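Local structure of acetyl-CoA C-acetyltransferase (Syntrophomonas wolfei subsp. wolfei, 7N7Z) at residues N6-V11 and Q104-G109; A14-G19 and E202-V207; I51-V56 and K110-L115; M163-I168 and E321-Q326; L294-A299 and L328-M333. The protein probably catalyses the reversible condensation of two acetyl-CoA molecules to acetoacetyl-CoA and free CoA. All blocks are in the same frame, centred on the assembly; numbering follows the deposited sequence.

Contact 1: residues N6-V11 and Q104-G109; sequences NEVVVV and QNIMLG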
# COMPACT_ATOMS: atom_id res chain seq x y z
N ASN B 6 -36.56 -15.84 30.80
CA ASN B 6 -37.58 -14.90 30.35
C ASN B 6 -37.97 -15.18 28.90
O ASN B 6 -37.22 -15.77 28.13
CB ASN B 6 -37.08 -13.46 30.46
CG ASN B 6 -36.77 -13.06 31.89
OD1 ASN B 6 -35.62 -12.76 32.22
ND2 ASN B 6 -37.79 -13.02 32.73
N GLU B 7 -39.17 -14.73 28.54
CA GLU B 7 -39.60 -14.67 27.15
C GLU B 7 -39.11 -13.36 26.55
O GLU B 7 -39.15 -12.31 27.20
CB GLU B 7 -41.12 -14.77 27.04
CG GLU B 7 -41.65 -16.19 27.00
CD GLU B 7 -43.15 -16.26 27.21
OE1 GLU B 7 -43.84 -16.93 26.42
OE2 GLU B 7 -43.65 -15.64 28.18
N VAL B 8 -38.66 -13.43 25.30
CA VAL B 8 -38.09 -12.28 24.61
C VAL B 8 -39.00 -11.90 23.45
O VAL B 8 -39.56 -12.76 22.77
CB VAL B 8 -36.66 -12.57 24.11
CG1 VAL B 8 -36.06 -11.33 23.47
CG2 VAL B 8 -35.80 -13.07 25.26
N VAL B 9 -39.15 -10.59 23.22
CA VAL B 9 -39.97 -10.06 22.15
C VAL B 9 -39.17 -9.00 21.40
O VAL B 9 -38.19 -8.45 21.90
CB VAL B 9 -41.29 -9.45 22.66
CG1 VAL B 9 -42.15 -10.53 23.31
CG2 VAL B 9 -41.03 -8.31 23.64
N VAL B 10 -39.60 -8.73 20.17
CA VAL B 10 -39.05 -7.66 19.34
C VAL B 10 -40.05 -6.52 19.32
O VAL B 10 -41.24 -6.73 19.09
CB VAL B 10 -38.75 -8.15 17.91
CG1 VAL B 10 -37.95 -7.10 17.15
CG2 VAL B 10 -38.00 -9.47 17.95
N VAL B 11 -39.56 -5.30 19.56
CA VAL B 11 -40.42 -4.14 19.66
C VAL B 11 -40.22 -3.16 18.51
O VAL B 11 -41.15 -2.39 18.20
CB VAL B 11 -40.23 -3.42 21.01
CG1 VAL B 11 -41.18 -2.24 21.14
CG2 VAL B 11 -40.43 -4.39 22.16
N GLN B 104 -30.44 -14.24 24.41
CA GLN B 104 -30.06 -15.10 25.53
C GLN B 104 -29.64 -14.27 26.74
O GLN B 104 -29.84 -14.70 27.88
CB GLN B 104 -28.95 -16.06 25.11
CG GLN B 104 -29.43 -17.12 24.12
CD GLN B 104 -28.36 -18.13 23.74
OE1 GLN B 104 -28.67 -19.21 23.23
NE2 GLN B 104 -27.09 -17.79 23.99
N ASN B 105 -29.05 -13.10 26.51
CA ASN B 105 -28.80 -12.18 27.62
C ASN B 105 -30.11 -11.75 28.27
O ASN B 105 -30.19 -11.63 29.50
CB ASN B 105 -28.02 -10.96 27.13
CG ASN B 105 -26.54 -11.05 27.44
OD1 ASN B 105 -26.14 -11.12 28.60
ND2 ASN B 105 -25.72 -11.04 26.40
N ILE B 106 -31.14 -11.52 27.46
CA ILE B 106 -32.45 -11.16 28.01
C ILE B 106 -33.10 -12.37 28.67
O ILE B 106 -33.76 -12.24 29.70
CB ILE B 106 -33.34 -10.55 26.90
CG1 ILE B 106 -32.71 -9.26 26.38
CG2 ILE B 106 -34.75 -10.30 27.43
CD1 ILE B 106 -33.53 -8.56 25.30
N MET B 107 -32.93 -13.55 28.08
CA MET B 107 -33.49 -14.76 28.67
C MET B 107 -32.99 -14.95 30.10
O MET B 107 -33.75 -15.37 30.98
CB MET B 107 -33.12 -15.98 27.83
CG MET B 107 -33.97 -16.17 26.59
SD MET B 107 -33.41 -17.59 25.62
CE MET B 107 -33.86 -17.08 23.97
N LEU B 108 -31.72 -14.65 30.35
CA LEU B 108 -31.08 -14.93 31.63
C LEU B 108 -31.14 -13.75 32.59
O LEU B 108 -30.51 -13.81 33.66
CB LEU B 108 -29.62 -15.34 31.40
CG LEU B 108 -29.42 -16.63 30.60
CD1 LEU B 108 -27.94 -16.87 30.31
CD2 LEU B 108 -30.03 -17.81 31.34
N GLY B 109 -31.87 -12.69 32.26
CA GLY B 109 -31.98 -11.54 33.13
C GLY B 109 -30.79 -10.62 33.13
O GLY B 109 -30.78 -9.65 33.90

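Contact 2: residues A14-G19 and E202-V207; sequences ARTPIG and EIVPVV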
# COMPACT_ATOMS: atom_id res chain seq x y z
N ALA B 14 -36.00 -2.25 11.62
CA ALA B 14 -35.79 -1.37 10.48
C ALA B 14 -34.56 -1.84 9.72
O ALA B 14 -33.68 -2.50 10.26
CB ALA B 14 -35.62 0.09 10.92
N ARG B 15 -34.52 -1.47 8.44
CA ARG B 15 -33.35 -1.70 7.61
C ARG B 15 -33.26 -0.58 6.59
O ARG B 15 -34.26 0.06 6.25
CB ARG B 15 -33.39 -3.06 6.91
CG ARG B 15 -34.46 -3.22 5.84
CD ARG B 15 -34.16 -4.42 4.94
NE ARG B 15 -35.17 -4.63 3.91
CZ ARG B 15 -35.07 -4.22 2.65
NH1 ARG B 15 -34.03 -3.53 2.23
NH2 ARG B 15 -36.05 -4.52 1.80
N THR B 16 -32.05 -0.33 6.11
CA THR B 16 -31.85 0.57 4.98
C THR B 16 -32.12 -0.19 3.69
O THR B 16 -32.25 -1.41 3.69
CB THR B 16 -30.43 1.13 5.01
OG1 THR B 16 -29.50 0.11 4.61
CG2 THR B 16 -30.07 1.63 6.40
N PRO B 17 -32.21 0.52 2.57
CA PRO B 17 -32.24 -0.18 1.28
C PRO B 17 -30.95 -0.96 1.07
O PRO B 17 -29.91 -0.66 1.66
CB PRO B 17 -32.37 0.96 0.26
CG PRO B 17 -32.93 2.11 1.03
CD PRO B 17 -32.37 1.97 2.41
N ILE B 18 -31.03 -1.99 0.24
CA ILE B 18 -29.87 -2.80 -0.12
C ILE B 18 -29.25 -2.18 -1.36
O ILE B 18 -29.80 -2.28 -2.46
CB ILE B 18 -30.25 -4.26 -0.35
CG1 ILE B 18 -30.92 -4.83 0.91
CG2 ILE B 18 -29.02 -5.09 -0.71
CD1 ILE B 18 -31.38 -6.26 0.78
N GLY B 19 -28.10 -1.52 -1.19
CA GLY B 19 -27.46 -0.83 -2.28
C GLY B 19 -26.53 -1.72 -3.09
O GLY B 19 -26.05 -2.75 -2.62
N GLU B 202 -40.68 -1.54 6.12
CA GLU B 202 -39.48 -1.93 6.86
C GLU B 202 -38.30 -1.01 6.58
O GLU B 202 -37.40 -0.88 7.42
CB GLU B 202 -39.10 -3.37 6.52
CG GLU B 202 -38.72 -3.60 5.06
CD GLU B 202 -38.74 -5.06 4.67
OE1 GLU B 202 -39.84 -5.65 4.63
OE2 GLU B 202 -37.66 -5.63 4.42
N ILE B 203 -38.27 -0.36 5.42
CA ILE B 203 -37.11 0.42 5.02
C ILE B 203 -37.11 1.76 5.74
O ILE B 203 -38.17 2.36 5.99
CB ILE B 203 -37.10 0.62 3.49
CG1 ILE B 203 -36.43 -0.58 2.82
CG2 ILE B 203 -36.39 1.92 3.11
CD1 ILE B 203 -36.48 -0.56 1.30
N VAL B 204 -35.92 2.23 6.09
CA VAL B 204 -35.69 3.61 6.47
C VAL B 204 -34.74 4.20 5.44
O VAL B 204 -33.68 3.63 5.19
CB VAL B 204 -35.09 3.76 7.89
CG1 VAL B 204 -33.82 2.93 8.04
CG2 VAL B 204 -34.83 5.22 8.21
N PRO B 205 -35.08 5.32 4.79
CA PRO B 205 -34.24 5.80 3.69
C PRO B 205 -32.90 6.33 4.17
O PRO B 205 -32.75 6.75 5.32
CB PRO B 205 -35.09 6.92 3.06
CG PRO B 205 -35.99 7.38 4.15
CD PRO B 205 -36.25 6.19 5.03
N VAL B 206 -31.92 6.29 3.27
CA VAL B 206 -30.59 6.82 3.51
C VAL B 206 -30.42 8.06 2.65
O VAL B 206 -30.62 8.02 1.43
CB VAL B 206 -29.50 5.78 3.19
CG1 VAL B 206 -28.12 6.37 3.41
CG2 VAL B 206 -29.69 4.53 4.04
N VAL B 207 -30.04 9.17 3.28
CA VAL B 207 -29.95 10.46 2.62
C VAL B 207 -28.49 10.77 2.34
O VAL B 207 -27.67 10.83 3.27
CB VAL B 207 -30.60 11.56 3.48
CG1 VAL B 207 -30.33 12.92 2.88
CG2 VAL B 207 -32.09 11.32 3.61

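Contact 3: residues I51-V56 and K110-L115; sequences IIDEIV and KTDISL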
# COMPACT_ATOMS: atom_id res chain seq x y z
N ILE B 51 -32.18 4.08 28.15
CA ILE B 51 -32.38 2.94 29.04
C ILE B 51 -32.02 1.62 28.39
O ILE B 51 -32.12 0.57 29.04
CB ILE B 51 -33.83 2.89 29.57
CG1 ILE B 51 -34.80 2.52 28.45
CG2 ILE B 51 -34.20 4.23 30.20
CD1 ILE B 51 -36.26 2.71 28.81
N ILE B 52 -31.61 1.63 27.12
CA ILE B 52 -31.19 0.39 26.46
C ILE B 52 -29.94 -0.14 27.15
O ILE B 52 -29.00 0.61 27.42
CB ILE B 52 -30.96 0.63 24.96
CG1 ILE B 52 -32.29 0.97 24.28
CG2 ILE B 52 -30.32 -0.59 24.32
CD1 ILE B 52 -32.17 1.34 22.81
N ASP B 53 -29.93 -1.44 27.43
CA ASP B 53 -28.90 -2.01 28.29
C ASP B 53 -27.61 -2.31 27.54
O ASP B 53 -26.53 -2.31 28.15
CB ASP B 53 -29.41 -3.29 28.96
CG ASP B 53 -30.49 -3.01 29.98
OD1 ASP B 53 -30.30 -2.10 30.81
OD2 ASP B 53 -31.53 -3.71 29.96
N GLU B 54 -27.68 -2.57 26.24
CA GLU B 54 -26.49 -2.95 25.49
C GLU B 54 -26.77 -2.78 24.01
O GLU B 54 -27.90 -2.55 23.58
CB GLU B 54 -26.09 -4.40 25.79
CG GLU B 54 -27.05 -5.44 25.21
CD GLU B 54 -26.56 -6.87 25.40
OE1 GLU B 54 -25.35 -7.06 25.61
OE2 GLU B 54 -27.40 -7.80 25.33
N ILE B 55 -25.70 -2.91 23.22
CA ILE B 55 -25.79 -3.08 21.78
C ILE B 55 -24.94 -4.29 21.41
O ILE B 55 -23.79 -4.39 21.83
CB ILE B 55 -25.33 -1.83 21.00
CG1 ILE B 55 -25.48 -2.06 19.50
CG2 ILE B 55 -23.89 -1.49 21.35
CD1 ILE B 55 -25.12 -0.87 18.65
N VAL B 56 -25.53 -5.20 20.64
CA VAL B 56 -24.80 -6.32 20.06
C VAL B 56 -24.73 -6.05 18.56
O VAL B 56 -25.73 -6.16 17.85
CB VAL B 56 -25.48 -7.67 20.35
CG1 VAL B 56 -24.60 -8.82 19.87
CG2 VAL B 56 -25.76 -7.80 21.84
N LYS B 110 -29.78 -10.87 32.29
CA LYS B 110 -28.61 -10.01 32.26
C LYS B 110 -28.94 -8.63 31.69
O LYS B 110 -28.30 -7.64 32.06
CB LYS B 110 -27.50 -10.66 31.44
CG LYS B 110 -27.07 -12.03 31.95
CD LYS B 110 -26.08 -11.93 33.10
CE LYS B 110 -25.18 -13.16 33.19
NZ LYS B 110 -24.38 -13.37 31.95
N THR B 111 -29.93 -8.56 30.81
CA THR B 111 -30.39 -7.29 30.27
C THR B 111 -31.90 -7.35 30.09
O THR B 111 -32.48 -8.43 29.94
CB THR B 111 -29.73 -6.95 28.93
OG1 THR B 111 -30.04 -7.96 27.97
CG2 THR B 111 -28.21 -6.85 29.08
N ASP B 112 -32.53 -6.18 30.11
CA ASP B 112 -33.96 -6.06 29.83
C ASP B 112 -34.25 -5.56 28.43
O ASP B 112 -35.24 -5.98 27.82
CB ASP B 112 -34.61 -5.12 30.85
CG ASP B 112 -34.38 -5.55 32.28
OD1 ASP B 112 -34.24 -6.77 32.51
OD2 ASP B 112 -34.33 -4.67 33.17
N ILE B 113 -33.39 -4.69 27.89
CA ILE B 113 -33.55 -4.14 26.55
C ILE B 113 -32.19 -4.21 25.86
O ILE B 113 -31.19 -3.73 26.40
CB ILE B 113 -34.06 -2.69 26.58
CG1 ILE B 113 -35.21 -2.54 27.58
CG2 ILE B 113 -34.48 -2.25 25.18
CD1 ILE B 113 -35.73 -1.13 27.72
N SER B 114 -32.16 -4.81 24.67
CA SER B 114 -30.93 -4.98 23.92
C SER B 114 -31.13 -4.48 22.50
O SER B 114 -32.12 -4.84 21.85
CB SER B 114 -30.48 -6.44 23.90
OG SER B 114 -29.97 -6.84 25.16
N LEU B 115 -30.20 -3.66 22.02
CA LEU B 115 -30.18 -3.23 20.63
C LEU B 115 -29.28 -4.16 19.84
O LEU B 115 -28.17 -4.49 20.28
CB LEU B 115 -29.69 -1.79 20.52
CG LEU B 115 -29.43 -1.27 19.11
CD1 LEU B 115 -30.68 -1.37 18.25
CD2 LEU B 115 -28.92 0.16 19.15

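Contact 4: residues M163-I168 and E321-Q326; sequences MTAENI and EAFAAQ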
# COMPACT_ATOMS: atom_id res chain seq x y z
N MET B 163 -17.50 -21.33 -5.54
CA MET B 163 -16.99 -22.68 -5.77
C MET B 163 -17.75 -23.70 -4.93
O MET B 163 -18.04 -24.81 -5.40
CB MET B 163 -15.50 -22.74 -5.45
CG MET B 163 -14.66 -21.72 -6.21
SD MET B 163 -14.65 -22.02 -7.99
CE MET B 163 -13.23 -23.09 -8.15
N THR B 164 -18.09 -23.35 -3.68
CA THR B 164 -18.86 -24.27 -2.85
C THR B 164 -20.26 -24.47 -3.40
O THR B 164 -20.83 -25.55 -3.24
CB THR B 164 -18.92 -23.75 -1.41
OG1 THR B 164 -19.85 -22.66 -1.32
CG2 THR B 164 -17.54 -23.29 -0.94
N ALA B 165 -20.83 -23.45 -4.05
CA ALA B 165 -22.09 -23.64 -4.75
C ALA B 165 -21.92 -24.61 -5.92
O ALA B 165 -22.81 -25.41 -6.20
CB ALA B 165 -22.64 -22.30 -5.23
N GLU B 166 -20.78 -24.53 -6.60
CA GLU B 166 -20.51 -25.48 -7.68
C GLU B 166 -20.43 -26.90 -7.15
O GLU B 166 -20.84 -27.85 -7.82
CB GLU B 166 -19.21 -25.11 -8.40
CG GLU B 166 -19.30 -23.88 -9.30
CD GLU B 166 -20.32 -24.01 -10.42
OE1 GLU B 166 -20.94 -25.09 -10.54
OE2 GLU B 166 -20.49 -23.04 -11.18
N ASN B 167 -19.90 -27.07 -5.93
CA ASN B 167 -19.86 -28.40 -5.33
C ASN B 167 -21.27 -28.94 -5.09
O ASN B 167 -21.54 -30.11 -5.36
CB ASN B 167 -19.08 -28.36 -4.01
CG ASN B 167 -17.59 -28.14 -4.22
OD1 ASN B 167 -16.96 -27.38 -3.48
ND2 ASN B 167 -17.01 -28.81 -5.21
N ILE B 168 -22.17 -28.09 -4.60
CA ILE B 168 -23.54 -28.53 -4.37
C ILE B 168 -24.20 -28.90 -5.69
O ILE B 168 -24.91 -29.92 -5.78
CB ILE B 168 -24.34 -27.43 -3.63
CG1 ILE B 168 -24.05 -27.50 -2.13
CG2 ILE B 168 -25.83 -27.57 -3.91
CD1 ILE B 168 -24.69 -26.39 -1.32
N GLU B 321 -31.19 -16.88 -0.25
CA GLU B 321 -30.68 -17.55 -1.44
C GLU B 321 -29.29 -16.99 -1.73
O GLU B 321 -29.16 -15.90 -2.31
CB GLU B 321 -31.62 -17.34 -2.63
CG GLU B 321 -33.06 -17.76 -2.39
CD GLU B 321 -34.01 -17.20 -3.43
OE1 GLU B 321 -33.64 -16.21 -4.10
OE2 GLU B 321 -35.13 -17.75 -3.59
N ALA B 322 -28.25 -17.71 -1.32
CA ALA B 322 -26.89 -17.30 -1.65
C ALA B 322 -26.56 -17.60 -3.10
O ALA B 322 -25.98 -16.77 -3.80
CB ALA B 322 -25.89 -18.00 -0.72
N PHE B 323 -26.92 -18.80 -3.57
CA PHE B 323 -26.79 -19.17 -4.97
C PHE B 323 -27.96 -20.07 -5.34
O PHE B 323 -28.46 -20.82 -4.50
CB PHE B 323 -25.46 -19.88 -5.25
CG PHE B 323 -24.26 -19.16 -4.70
CD1 PHE B 323 -23.81 -19.42 -3.42
CD2 PHE B 323 -23.58 -18.23 -5.47
CE1 PHE B 323 -22.70 -18.76 -2.91
CE2 PHE B 323 -22.48 -17.57 -4.97
CZ PHE B 323 -22.04 -17.83 -3.69
N ALA B 324 -28.40 -19.98 -6.59
CA ALA B 324 -29.52 -20.80 -7.04
C ALA B 324 -29.23 -22.28 -6.82
O ALA B 324 -30.08 -23.01 -6.29
CB ALA B 324 -29.82 -20.52 -8.51
N ALA B 325 -28.04 -22.73 -7.21
CA ALA B 325 -27.66 -24.12 -6.96
C ALA B 325 -27.67 -24.43 -5.47
O ALA B 325 -28.07 -25.52 -5.06
CB ALA B 325 -26.28 -24.40 -7.55
N GLN B 326 -27.24 -23.47 -4.65
CA GLN B 326 -27.24 -23.68 -3.20
C GLN B 326 -28.65 -23.94 -2.68
O GLN B 326 -28.86 -24.84 -1.86
CB GLN B 326 -26.62 -22.47 -2.50
CG GLN B 326 -26.62 -22.55 -0.98
CD GLN B 326 -27.65 -21.64 -0.33
OE1 GLN B 326 -28.25 -20.79 -0.99
NE2 GLN B 326 -27.86 -21.83 0.96

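Contact 5: residues L294-A299 and L328-M333; sequences LGPAVA and LGVVRM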
# COMPACT_ATOMS: atom_id res chain seq x y z
N LEU B 294 -25.55 -26.05 2.19
CA LEU B 294 -26.58 -26.94 2.71
C LEU B 294 -26.89 -26.73 4.19
O LEU B 294 -27.71 -27.47 4.74
CB LEU B 294 -26.18 -28.40 2.48
CG LEU B 294 -25.76 -28.75 1.05
CD1 LEU B 294 -25.15 -30.15 0.99
CD2 LEU B 294 -26.94 -28.64 0.10
N GLY B 295 -26.25 -25.75 4.83
CA GLY B 295 -26.45 -25.49 6.23
C GLY B 295 -27.91 -25.39 6.64
O GLY B 295 -28.34 -25.99 7.63
N PRO B 296 -28.69 -24.60 5.90
CA PRO B 296 -30.12 -24.48 6.25
C PRO B 296 -30.85 -25.81 6.28
O PRO B 296 -31.85 -25.94 7.00
CB PRO B 296 -30.67 -23.55 5.16
CG PRO B 296 -29.48 -22.77 4.69
CD PRO B 296 -28.32 -23.71 4.79
N ALA B 297 -30.39 -26.80 5.51
CA ALA B 297 -31.05 -28.10 5.51
C ALA B 297 -30.83 -28.86 6.81
O ALA B 297 -31.55 -29.83 7.07
CB ALA B 297 -30.56 -28.93 4.33
N VAL B 298 -29.85 -28.46 7.62
CA VAL B 298 -29.62 -29.06 8.92
C VAL B 298 -30.01 -28.13 10.06
O VAL B 298 -30.35 -28.61 11.15
CB VAL B 298 -28.16 -29.53 9.07
CG1 VAL B 298 -27.87 -30.69 8.12
CG2 VAL B 298 -27.19 -28.39 8.84
N ALA B 299 -29.97 -26.81 9.85
CA ALA B 299 -30.36 -25.88 10.90
C ALA B 299 -31.87 -25.78 11.03
O ALA B 299 -32.40 -25.74 12.15
CB ALA B 299 -29.76 -24.50 10.63
N LEU B 328 -31.39 -24.99 -4.47
CA LEU B 328 -31.87 -26.27 -4.98
C LEU B 328 -31.21 -27.44 -4.28
O LEU B 328 -31.80 -28.52 -4.17
CB LEU B 328 -31.63 -26.34 -6.49
CG LEU B 328 -32.34 -25.28 -7.33
CD1 LEU B 328 -32.11 -25.54 -8.81
CD2 LEU B 328 -33.84 -25.23 -7.04
N GLY B 329 -29.98 -27.25 -3.78
CA GLY B 329 -29.37 -28.27 -2.95
C GLY B 329 -30.06 -28.39 -1.60
O GLY B 329 -30.22 -29.50 -1.07
N VAL B 330 -30.48 -27.26 -1.03
CA VAL B 330 -31.21 -27.29 0.23
C VAL B 330 -32.55 -28.00 0.05
O VAL B 330 -32.95 -28.83 0.89
CB VAL B 330 -31.40 -25.86 0.78
CG1 VAL B 330 -32.44 -25.85 1.88
CG2 VAL B 330 -30.07 -25.31 1.28
N VAL B 331 -33.26 -27.70 -1.04
CA VAL B 331 -34.51 -28.39 -1.33
C VAL B 331 -34.28 -29.89 -1.38
O VAL B 331 -35.07 -30.68 -0.84
CB VAL B 331 -35.12 -27.87 -2.64
CG1 VAL B 331 -36.35 -28.69 -3.02
CG2 VAL B 331 -35.47 -26.40 -2.53
N ARG B 332 -33.20 -30.32 -2.03
CA ARG B 332 -32.93 -31.74 -2.17
C ARG B 332 -32.59 -32.37 -0.82
O ARG B 332 -33.17 -33.40 -0.44
CB ARG B 332 -31.80 -31.97 -3.17
CG ARG B 332 -31.68 -33.41 -3.65
CD ARG B 332 -32.70 -33.73 -4.73
NE ARG B 332 -32.45 -32.99 -5.96
CZ ARG B 332 -31.52 -33.31 -6.85
NH1 ARG B 332 -30.72 -34.35 -6.67
NH2 ARG B 332 -31.38 -32.56 -7.94
N MET B 333 -31.65 -31.77 -0.08
CA MET B 333 -31.28 -32.34 1.21
C MET B 333 -32.46 -32.36 2.16
O MET B 333 -32.62 -33.31 2.94
CB MET B 333 -30.12 -31.55 1.82
CG MET B 333 -29.68 -32.08 3.17
SD MET B 333 -28.16 -31.35 3.80
CE MET B 333 -27.86 -32.39 5.23

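Contact 1: residues N6-V11 and Q104-G109
Asn6 and Met107 are joined by a backbone hydrogen bond: Asn6 N donates to Met107 O over 2.9 Å. The bond is nearly straight, 167° at the hydrogen. A carbonyl in the last turn of a helix lacks its usual i+4 amide partner, and here the residue leading into a strand supplies one.

The apolar part rests on Val8. Its CG2 branch, anti to the carbonyl carbon, meets Ile106 CG2 at 3.7 Å and crosses the Met107 side chain at about a right angle, 3.8 Å from Met107 CG. Beta-branched Val8 and Ile106 present short, stiff methyl groups suited to a buried seam, whereas the long Met107 chain runs on past it. Beyond the helix the backbone turns at Gly109, whose positive phi (77°) a residue without a side chain adopts easily.

The contact seats the C-terminal end of helix 94-107 against the start of strand 8-20, in the large mixed sheet of the thiolase fold. Ile106 also packs on Phe262 of strand 254-264, Met107 reaches Leu279 of strand 277-285, and Leu108 of the second subunit lies against Met107.

Contact 2: residues A14-G19 and E202-V207
Several groups grip Glu202 OE2: Arg15 NE donates to it at 2.7 Å, Arg15 NH2 adds a weak bond, and Ser370 OG of helix 360-378 also binds it. The two segments meet through a single beta bridge, Arg15 with Ile203, which ties strand 8-20 of the thiolase core sheet to the chain leading into the short strand 206-208. Arg15 N donates to Glu202 O at 3.1 Å and Val204 N to Arg15 O at 2.7 Å.

The salt bridge uses the anti lone pair of OE2, which lies near the guanidinium plane, while the carboxylate plane stands 88° to it. Arg15 CG sits between the backbone N and carbonyl carbon (chi1 68°), and the chain then runs extended to NE, long enough to reach the acid. Ile203 CG1 lies 3.8 Å above one guanidinium face, toward its rim, an apolar cover that suits a buried charge. Arg15 NH1 bonds to Thr16 O and pairs with Asp220. A leucine in place of Arg15 would probably leave the carboxylates of buried Glu202 and of Asp220 without their positive mate and Thr16 O short of a donor.

Farther along, compact groups meeting through carbon close the join. Pro17, whose ring nitrogen offers no proton to a sheet partner, sets its CG 4.0 Å from Ile203 CG2. Val206 approaches Thr16 obliquely, its CG2 touching Thr16 CB at 3.6 Å.

Contact 3: residues I51-V56 and K110-L115
Asp53 OD2 receives two backbone amides, Asp112 N at 2.7 Å and Ile113 N at 3.0 Å, which come to its anti side from opposite faces of the carboxylate. A short acid suits this place: it grips the turn ahead of the strand while its own amide N donates to Ile113 O at 2.8 Å. The two amides probably help Asp53 keep its charge although the Asp112 carboxylate is near.

From there the strands run parallel. Leu115 N bonds to Glu54 O, and Val56 N to Leu115 O at 2.8 Å. Ser114 OG donates to the anti lone pair of Glu54 OE2 at 2.7 Å, and Thr111 OG1 in turn donates to Ser114 OG, a relay that fixes the serine hydroxyl. Beyond the polar groups, Ile55 and Leu115 lie side by side, and Ile113 CD1 touches Ile51 CG1 at 3.8 Å.

Second-shell charges probably help position the acids: Arg82 pairs with Asp53 OD1, and Arg97 of the second subunit with Glu54 OE1. Strand 54-58 lies between strands 84-89 and 113-121 of the mixed sheet, with Leu115 against helix 30-45 and Thr111 against helix 94-107.

Contact 4: residues M163-I168 and E321-Q326
The backbones come closest at Ala165 and Gln326, whose CA atoms are 5.4 Å apart, where helix 161-172 passes the first turn of helix 324-336. So close an approach suits alanine, and there is one on each side: Ala325 CB rests 3.9 Å from Ala165 O, while Ala165 CB touches Phe323 CG at 3.6 Å. The methyl reaches the ring obliquely, near CG and CD1. With CG anti to the carbonyl carbon (chi1 -50°), the Phe323 ring is carried beside its own backbone N and meets the alanine. Phe323 holds the N-cap position, so the aromatic group packs at the very start of its helix.

The helix pair joins segments of the N-terminal and C-terminal thiolase sequence families, close to Cys388 and His358, both predicted proton acceptors; Gln326 lies about 3 Å from Cys388 between nearest side-chain atoms. Ile168 supplies the branched bulk: its CG2 comes to 3.2 Å from Ala325 O, and its CD1 reaches over Gln326 CA at 4.2 Å. The polar end of Gln326 leads away from helix 161-172. Its OE1 accepts from Ala322 N at 3.1 Å, with the donor above the amide plane, and its NE2 donates to Gly293 O, so both ends of the amide are held.

Contact 5: residues L294-A299 and L328-M333
Leu294 and Val330 bring the backbones closest, with CA atoms 5.3 Å apart, where the turn leading into helix 296-307 meets the middle of helix 324-336. At that turn Gly295 O accepts from both Val298 N and Ala299 N. Gly329 allows the approach: Leu294 CD2 sits 3.6 Å from Gly329 C, where even a CB would be tight against it.

Met333 carries much of the rest. Its CG is anti to the backbone N (chi1 180°), the start of an extended chain that carries the sulfur across to the other helix. Ala297 CB lies 3.4 Å from Met333 SD and 3.5 Å from Met333 CG, close for two carbons. Leu294 CB meets the same sulfur at 3.8 Å, and the terminal Met333 CE presses on Val298 CG1 at 3.4 Å. A long, slender thioether fits between these small and branched groups. With an alanine here, Ala297, Leu294 and Val298 would probably lose their common partner and a gap would open between the helices.

Pro296 CD adds a looser touch on Val330 CG2 at 4.2 Å, and its ring also packs on the predicted active-site Cys388. Leu294 and Met333 also both lean on Tyr172 of helix 161-172.

Contacts 2 to 5 are largely buried, whereas contact 1 is only partly so, lying at the second subunit's side with contact 3. These two share the mixed sheet and touch each other, Asn105 and Ile106 meeting Lys110 and Thr111. Contact 2 uses the same strand 8-20 as contact 1, but its centre is about 26 Å away. Contacts 4 and 5 share helix 324-336 and pack together through Ile168, Leu294 and Gly329. Chemistry follows place: backbone bonds and acids gripped by amides, a hydroxyl or arginine mark the strand contacts 2 and 3, contact 1 mixes one backbone bond with methyl packing, and the helix contacts 4 and 5 rely on apolar side chains near the predicted active-site Cys388.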